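PDB 4F7A: putative uncharacterized protein from Bacteroides vulgatus, which probably binds glycans, such as mucin O-glycans, at the outer membrane as a SusD/RagB-family lipoprotein. Local coordinates for residues A[125-130]-A[432-437]; A[32-37]-A[47-52]. All blocks are in the same frame, centred on the assembly; numbering follows the deposited sequence.

Overall arrangement
Both contacts are buried, but the centre of contact 1 is about 3 Å, and that of contact 2 about 12 Å, from the centre of the chain. Contact 1 brings helix 111-132 to the start of helix 435-445, segments over 300 residues apart in sequence; contact 2 joins a loop and a short helix only ten residues apart. Their chemistry differs accordingly: contact 1 is mixed, a salt bridge, helix capping and waters around a methionine laid on an arginine, whereas contact 2 is mainly aromatic and has no hydrogen bond across it. The two touch directly: Arg127 probably donates to Ile32 O, Gln50 to Glu434, and Met436 packs on Phe49.

Contact 1: residues A[125-130]-A[432-437]; sequences MHRITD and WPEGME
Arg127, in helix 111-132, and Met436, in the first turn of helix 435-445, are the closest backbone pair, with CA atoms 6.8 Å apart. The meeting lies deep inside the helical, TPR-like SusD fold, at the N-cap of the second helix. Glu434 holds that cap: its OE1 accepts from Glu437 N at 2.9 Å, while Met436 N approaches OE2 from above the carboxylate plane. A glutamate suits the place because its negative charge can complement the helix N-terminus. The same OE2 forms a salt bridge with Arg127 NH1 at 3.0 Å. That bond is weak as a hydrogen bond, bent to 148°, and the guanidinium and carboxylate planes stand 65° apart. Gln50 and Ile32 O, beyond the two helices, help to fix the carboxylate and the guanidinium respectively.

Met436, present as selenomethionine, supplies the apolar half. Its SE lies 3.6 Å above the guanidinium plane, over the centre of the group; a methionine side chain, flexible and polarisable, is well matched to a flat cation. The arginine chain bends at chi3 (54°), and the near-perpendicular chi4 (85°) turns its flat face to SE. Beside this pair, His126 and Glu437 are not directly bonded; a water bridges NE2 and OE1, donating to Glu437 OE1, while Arg210 gives OE1 a salt bridge and Val122 O takes His126 ND1. A second water links Arg127 to the cap, accepting from NH1 and donating to Glu434 OE1 at 2.6 Å.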
loop_
_atom_site.group_PDB
_atom_site.type_symbol
_atom_site.label_atom_id
_atom_site.label_comp_id
_atom_site.label_asym_id
_atom_site.label_seq_id
_atom_site.Cartn_x
_atom_site.Cartn_y
_atom_site.Cartn_z
HETATM N N MSE A 125 2.069 -9.893 -4.756
HETATM C CA MSE A 125 3.381 -9.703 -5.340
HETATM C C MSE A 125 3.602 -8.317 -5.954
HETATM O O MSE A 125 4.736 -7.898 -6.101
HETATM C CB MSE A 125 3.675 -10.802 -6.361
HETATM C CG MSE A 125 3.641 -12.208 -5.753
HETATM SE SE MSE A 125 4.672 -12.397 -4.142
HETATM C CE MSE A 125 6.426 -12.360 -4.953
ATOM N N HIS A 126 2.546 -7.593 -6.301
ATOM C CA HIS A 126 2.761 -6.222 -6.788
ATOM C C HIS A 126 3.314 -5.396 -5.632
ATOM O O HIS A 126 4.126 -4.510 -5.856
ATOM C CB HIS A 126 1.497 -5.607 -7.434
ATOM C CG HIS A 126 0.556 -4.962 -6.461
ATOM N ND1 HIS A 126 -0.301 -5.691 -5.674
ATOM C CD2 HIS A 126 0.374 -3.667 -6.120
ATOM C CE1 HIS A 126 -0.995 -4.868 -4.903
ATOM N NE2 HIS A 126 -0.598 -3.633 -5.148
ATOM N N ARG A 127 2.916 -5.721 -4.392
ATOM C CA ARG A 127 3.478 -5.056 -3.208
ATOM C C ARG A 127 5.004 -5.282 -3.046
ATOM O O ARG A 127 5.714 -4.399 -2.563
ATOM C CB ARG A 127 2.751 -5.529 -1.950
ATOM C CG ARG A 127 1.328 -4.999 -1.830
ATOM C CD ARG A 127 0.458 -5.852 -0.898
ATOM N NE ARG A 127 0.988 -6.081 0.450
ATOM C CZ ARG A 127 0.850 -5.251 1.495
ATOM N NH1 ARG A 127 0.251 -4.076 1.387
ATOM N NH2 ARG A 127 1.326 -5.607 2.682
ATOM N N ILE A 128 5.483 -6.445 -3.485
ATOM C CA ILE A 128 6.913 -6.783 -3.419
ATOM C C ILE A 128 7.717 -6.094 -4.531
ATOM O O ILE A 128 8.754 -5.503 -4.251
ATOM C CB ILE A 128 7.123 -8.332 -3.444
ATOM C CG1 ILE A 128 6.318 -8.998 -2.304
ATOM C CG2 ILE A 128 8.610 -8.693 -3.379
ATOM C CD1 ILE A 128 6.644 -8.463 -0.886
ATOM N N THR A 129 7.257 -6.155 -5.783
ATOM C CA THR A 129 7.966 -5.432 -6.830
ATOM C C THR A 129 7.937 -3.949 -6.540
ATOM O O THR A 129 8.911 -3.268 -6.816
ATOM C CB THR A 129 7.480 -5.708 -8.293
ATOM O OG1 THR A 129 8.290 -4.927 -9.198
ATOM C CG2 THR A 129 6.026 -5.332 -8.479
ATOM N N ASP A 130 6.848 -3.441 -5.985
ATOM C CA ASP A 130 6.794 -1.996 -5.685
ATOM C C ASP A 130 7.780 -1.583 -4.559
ATOM O O ASP A 130 8.119 -0.401 -4.418
ATOM C CB ASP A 130 5.361 -1.558 -5.341
ATOM C CG ASP A 130 4.428 -1.571 -6.538
ATOM O OD1 ASP A 130 4.891 -1.748 -7.708
ATOM O OD2 ASP A 130 3.208 -1.429 -6.297
ATOM N N TRP A 432 -5.244 5.111 4.224
ATOM C CA TRP A 432 -4.806 4.897 5.601
ATOM C C TRP A 432 -5.582 3.721 6.205
ATOM O O TRP A 432 -6.797 3.616 5.991
ATOM C CB TRP A 432 -5.068 6.178 6.411
ATOM C CG TRP A 432 -4.541 6.172 7.817
ATOM C CD1 TRP A 432 -3.338 6.659 8.238
ATOM C CD2 TRP A 432 -5.170 5.616 8.972
ATOM N NE1 TRP A 432 -3.187 6.452 9.572
ATOM C CE2 TRP A 432 -4.308 5.825 10.054
ATOM C CE3 TRP A 432 -6.408 4.991 9.208
ATOM C CZ2 TRP A 432 -4.631 5.431 11.358
ATOM C CZ3 TRP A 432 -6.704 4.594 10.488
ATOM C CH2 TRP A 432 -5.825 4.816 11.544
ATOM N N PRO A 433 -4.900 2.844 6.977
ATOM C CA PRO A 433 -3.504 2.887 7.451
ATOM C C PRO A 433 -2.486 2.103 6.616
ATOM O O PRO A 433 -1.368 1.827 7.096
ATOM C CB PRO A 433 -3.618 2.247 8.814
ATOM C CG PRO A 433 -4.675 1.147 8.571
ATOM C CD PRO A 433 -5.640 1.730 7.594
ATOM N N GLU A 434 -2.847 1.785 5.382
ATOM C CA GLU A 434 -2.076 0.827 4.576
ATOM C C GLU A 434 -0.916 1.537 3.892
ATOM O O GLU A 434 -1.068 2.115 2.813
ATOM C CB GLU A 434 -2.979 0.119 3.551
ATOM C CG GLU A 434 -2.463 -1.276 3.141
ATOM C CD GLU A 434 -1.160 -1.177 2.385
ATOM O OE1 GLU A 434 -1.235 -0.754 1.214
ATOM O OE2 GLU A 434 -0.076 -1.506 2.959
ATOM N N GLY A 435 0.252 1.433 4.510
ATOM C CA GLY A 435 1.416 2.212 4.123
ATOM C C GLY A 435 2.052 1.845 2.794
ATOM O O GLY A 435 2.711 2.685 2.178
HETATM N N MSE A 436 1.903 0.605 2.344
HETATM C CA MSE A 436 2.521 0.211 1.057
HETATM C C MSE A 436 1.919 0.945 -0.131
HETATM O O MSE A 436 2.655 1.529 -0.913
HETATM C CB MSE A 436 2.492 -1.286 0.800
HETATM C CG MSE A 436 3.194 -2.085 1.851
HETATM SE SE MSE A 436 4.030 -3.667 1.065
HETATM C CE MSE A 436 4.837 -4.313 2.694
ATOM N N GLU A 437 0.599 0.934 -0.279
ATOM C CA GLU A 437 0.023 1.683 -1.403
ATOM C C GLU A 437 0.377 3.166 -1.304
ATOM O O GLU A 437 0.721 3.809 -2.318
ATOM C CB GLU A 437 -1.482 1.479 -1.501
ATOM C CG GLU A 437 -2.099 2.108 -2.770
ATOM C CD GLU A 437 -1.480 1.635 -4.087
ATOM O OE1 GLU A 437 -0.848 0.554 -4.131
ATOM O OE2 GLU A 437 -1.611 2.363 -5.107
HETATM O O HOH W 1 -0.043 -1.656 -3.122
HETATM O O HOH W 2 -0.928 -2.489 -0.709
#

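Contact 2: residues A[32-37]-A[47-52]; sequences IYFNYD and QTFQNL
Phe34 lays its CB over one face of the Phe49 ring, 3.7 Å from the centroid and 18° off the ring normal, a CH-pi contact. The two rings themselves barely overlap. Their planes are nearly parallel, but the centroids are 5.4 Å apart because the rings have slid past each other. The cause lies in the Phe34 side chain: its CB faces the helix, yet CG is anti to the backbone N (chi1 -174°) and carries the ring off past Phe49. Phenylalanine suits both positions, since a buried, flat hydrocarbon can pack here without needing a polar partner. Phe49 also brings its CE1 within 3.9 Å of Ile32 O, which accepts from Arg127 NH2.

Next to this pair, Tyr33 crosses Gln50. The tyrosine is the centre of an inverse gamma turn. Its CB leaves away from the helix, while the ring, with CG anti to the backbone N (chi1 -164°), lies alongside Gln50. Its CD1 comes 3.6 Å from Gln50 OE1 and its CE1 equally close to NE2, with ring and amide planes almost perpendicular. Gln50 reaches the ring with an extended chain, and its NE2 is held by Asp55 as well as Glu434, which fixes the amide beside the tyrosine. The helix here includes a wider pi-type turn, closed by Leu52 N to Gln47 O at 2.9 Å.

In this mainly helical SusD-like fold, the loop after helix 15-30 is thereby packed on helix 44-51. Helix 84-104 packs against Phe34 through Ile93 and against Phe49 through Tyr88 and Thr89; Ile32 rests on Leu120 and Glu123 of helix 111-132, and Tyr33 meets Pro251 and Leu252 of helix 251-257.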
loop_
_atom_site.group_PDB
_atom_site.type_symbol
_atom_site.label_atom_id
_atom_site.label_comp_id
_atom_site.label_asym_id
_atom_site.label_seq_id
_atom_site.Cartn_x
_atom_site.Cartn_y
_atom_site.Cartn_z
ATOM N N ILE A 32 -0.662 -11.422 3.129
ATOM C CA ILE A 32 -0.543 -10.173 2.330
ATOM C C ILE A 32 -0.136 -8.987 3.247
ATOM O O ILE A 32 0.977 -8.489 3.132
ATOM C CB ILE A 32 -1.838 -9.873 1.544
ATOM C CG1 ILE A 32 -2.136 -11.002 0.547
ATOM C CG2 ILE A 32 -1.745 -8.480 0.833
ATOM C CD1 ILE A 32 -3.610 -11.018 0.025
ATOM N N TYR A 33 -1.057 -8.535 4.115
ATOM C CA TYR A 33 -0.754 -7.628 5.267
ATOM C C TYR A 33 -0.349 -8.585 6.367
ATOM O O TYR A 33 -1.176 -9.049 7.193
ATOM C CB TYR A 33 -1.993 -6.857 5.654
ATOM C CG TYR A 33 -1.846 -5.627 6.549
ATOM C CD1 TYR A 33 -1.360 -4.410 6.050
ATOM C CD2 TYR A 33 -2.308 -5.648 7.847
ATOM C CE1 TYR A 33 -1.309 -3.276 6.848
ATOM C CE2 TYR A 33 -2.268 -4.524 8.640
ATOM C CZ TYR A 33 -1.774 -3.341 8.136
ATOM O OH TYR A 33 -1.761 -2.237 8.945
ATOM N N PHE A 34 0.926 -8.931 6.294
ATOM C CA PHE A 34 1.422 -10.210 6.773
ATOM C C PHE A 34 1.176 -10.391 8.250
ATOM O O PHE A 34 1.643 -9.602 9.059
ATOM C CB PHE A 34 2.922 -10.313 6.487
ATOM C CG PHE A 34 3.510 -11.650 6.820
ATOM C CD1 PHE A 34 3.906 -11.940 8.115
ATOM C CD2 PHE A 34 3.679 -12.613 5.840
ATOM C CE1 PHE A 34 4.443 -13.163 8.436
ATOM C CE2 PHE A 34 4.222 -13.853 6.157
ATOM C CZ PHE A 34 4.609 -14.125 7.447
ATOM N N ASN A 35 0.435 -11.435 8.605
ATOM C CA ASN A 35 0.378 -11.848 10.011
ATOM C C ASN A 35 0.117 -13.335 10.123
ATOM O O ASN A 35 -0.697 -13.804 10.933
ATOM C CB ASN A 35 -0.624 -11.015 10.794
ATOM C CG ASN A 35 -0.225 -10.850 12.256
ATOM O OD1 ASN A 35 0.972 -10.899 12.599
ATOM N ND2 ASN A 35 -1.214 -10.629 13.125
ATOM N N TYR A 36 0.853 -14.073 9.304
ATOM C CA TYR A 36 0.783 -15.510 9.248
ATOM C C TYR A 36 1.774 -16.115 10.226
ATOM O O TYR A 36 2.969 -15.794 10.197
ATOM C CB TYR A 36 1.101 -15.989 7.821
ATOM C CG TYR A 36 1.321 -17.487 7.725
ATOM C CD1 TYR A 36 0.262 -18.372 7.878
ATOM C CD2 TYR A 36 2.585 -18.009 7.528
ATOM C CE1 TYR A 36 0.458 -19.756 7.823
ATOM C CE2 TYR A 36 2.792 -19.382 7.468
ATOM C CZ TYR A 36 1.726 -20.241 7.609
ATOM O OH TYR A 36 1.941 -21.582 7.555
ATOM N N ASP A 37 1.277 -16.999 11.091
ATOM C CA ASP A 37 2.092 -17.644 12.117
ATOM C C ASP A 37 2.631 -18.977 11.585
ATOM O O ASP A 37 1.877 -19.952 11.492
ATOM C CB ASP A 37 1.245 -17.895 13.369
ATOM C CG ASP A 37 2.068 -18.352 14.580
ATOM O OD1 ASP A 37 3.246 -18.764 14.445
ATOM O OD2 ASP A 37 1.519 -18.278 15.699
ATOM N N GLN A 47 6.081 -6.248 11.921
ATOM C CA GLN A 47 6.684 -4.991 12.320
ATOM C C GLN A 47 7.836 -4.608 11.392
ATOM O O GLN A 47 7.955 -3.445 11.017
ATOM C CB GLN A 47 7.138 -5.005 13.778
ATOM C CG GLN A 47 7.747 -3.648 14.235
ATOM C CD GLN A 47 8.338 -3.712 15.647
ATOM O OE1 GLN A 47 8.905 -4.728 16.035
ATOM N NE2 GLN A 47 8.235 -2.616 16.397
ATOM N N THR A 48 8.663 -5.582 11.000
ATOM C CA THR A 48 9.750 -5.322 10.012
ATOM C C THR A 48 9.341 -5.498 8.554
ATOM O O THR A 48 9.929 -4.881 7.667
ATOM C CB THR A 48 11.020 -6.178 10.307
ATOM O OG1 THR A 48 10.738 -7.564 10.070
ATOM C CG2 THR A 48 11.489 -5.991 11.772
ATOM N N PHE A 49 8.348 -6.342 8.291
ATOM C CA PHE A 49 7.746 -6.489 6.946
ATOM C C PHE A 49 7.349 -5.119 6.402
ATOM O O PHE A 49 7.782 -4.700 5.323
ATOM C CB PHE A 49 6.504 -7.412 7.045
ATOM C CG PHE A 49 5.947 -7.901 5.706
ATOM C CD1 PHE A 49 5.204 -7.079 4.888
ATOM C CD2 PHE A 49 6.110 -9.220 5.317
ATOM C CE1 PHE A 49 4.683 -7.560 3.679
ATOM C CE2 PHE A 49 5.584 -9.701 4.138
ATOM C CZ PHE A 49 4.886 -8.872 3.311
ATOM N N GLN A 50 6.587 -4.393 7.207
ATOM C CA GLN A 50 5.999 -3.152 6.768
ATOM C C GLN A 50 6.090 -1.963 7.724
ATOM O O GLN A 50 6.257 -0.826 7.265
ATOM C CB GLN A 50 4.541 -3.477 6.420
ATOM C CG GLN A 50 3.599 -2.374 6.364
ATOM C CD GLN A 50 2.341 -2.698 5.554
ATOM O OE1 GLN A 50 2.071 -3.853 5.145
ATOM N NE2 GLN A 50 1.564 -1.677 5.346
ATOM N N ASN A 51 5.916 -2.171 9.029
ATOM C CA ASN A 51 5.714 -1.019 9.910
ATOM C C ASN A 51 6.941 -0.132 10.042
ATOM O O ASN A 51 6.822 1.104 10.049
ATOM C CB ASN A 51 5.218 -1.428 11.299
ATOM C CG ASN A 51 4.616 -0.268 12.060
ATOM O OD1 ASN A 51 5.041 0.023 13.175
ATOM N ND2 ASN A 51 3.606 0.421 11.453
ATOM N N LEU A 52 8.119 -0.747 10.113
ATOM C CA LEU A 52 9.359 0.026 10.201
ATOM C C LEU A 52 9.959 0.430 8.841
ATOM O O LEU A 52 11.043 1.028 8.786
ATOM C CB LEU A 52 10.388 -0.706 11.031
ATOM C CG LEU A 52 10.121 -0.811 12.525
ATOM C CD1 LEU A 52 11.050 -1.858 13.128
ATOM C CD2 LEU A 52 10.289 0.545 13.247
#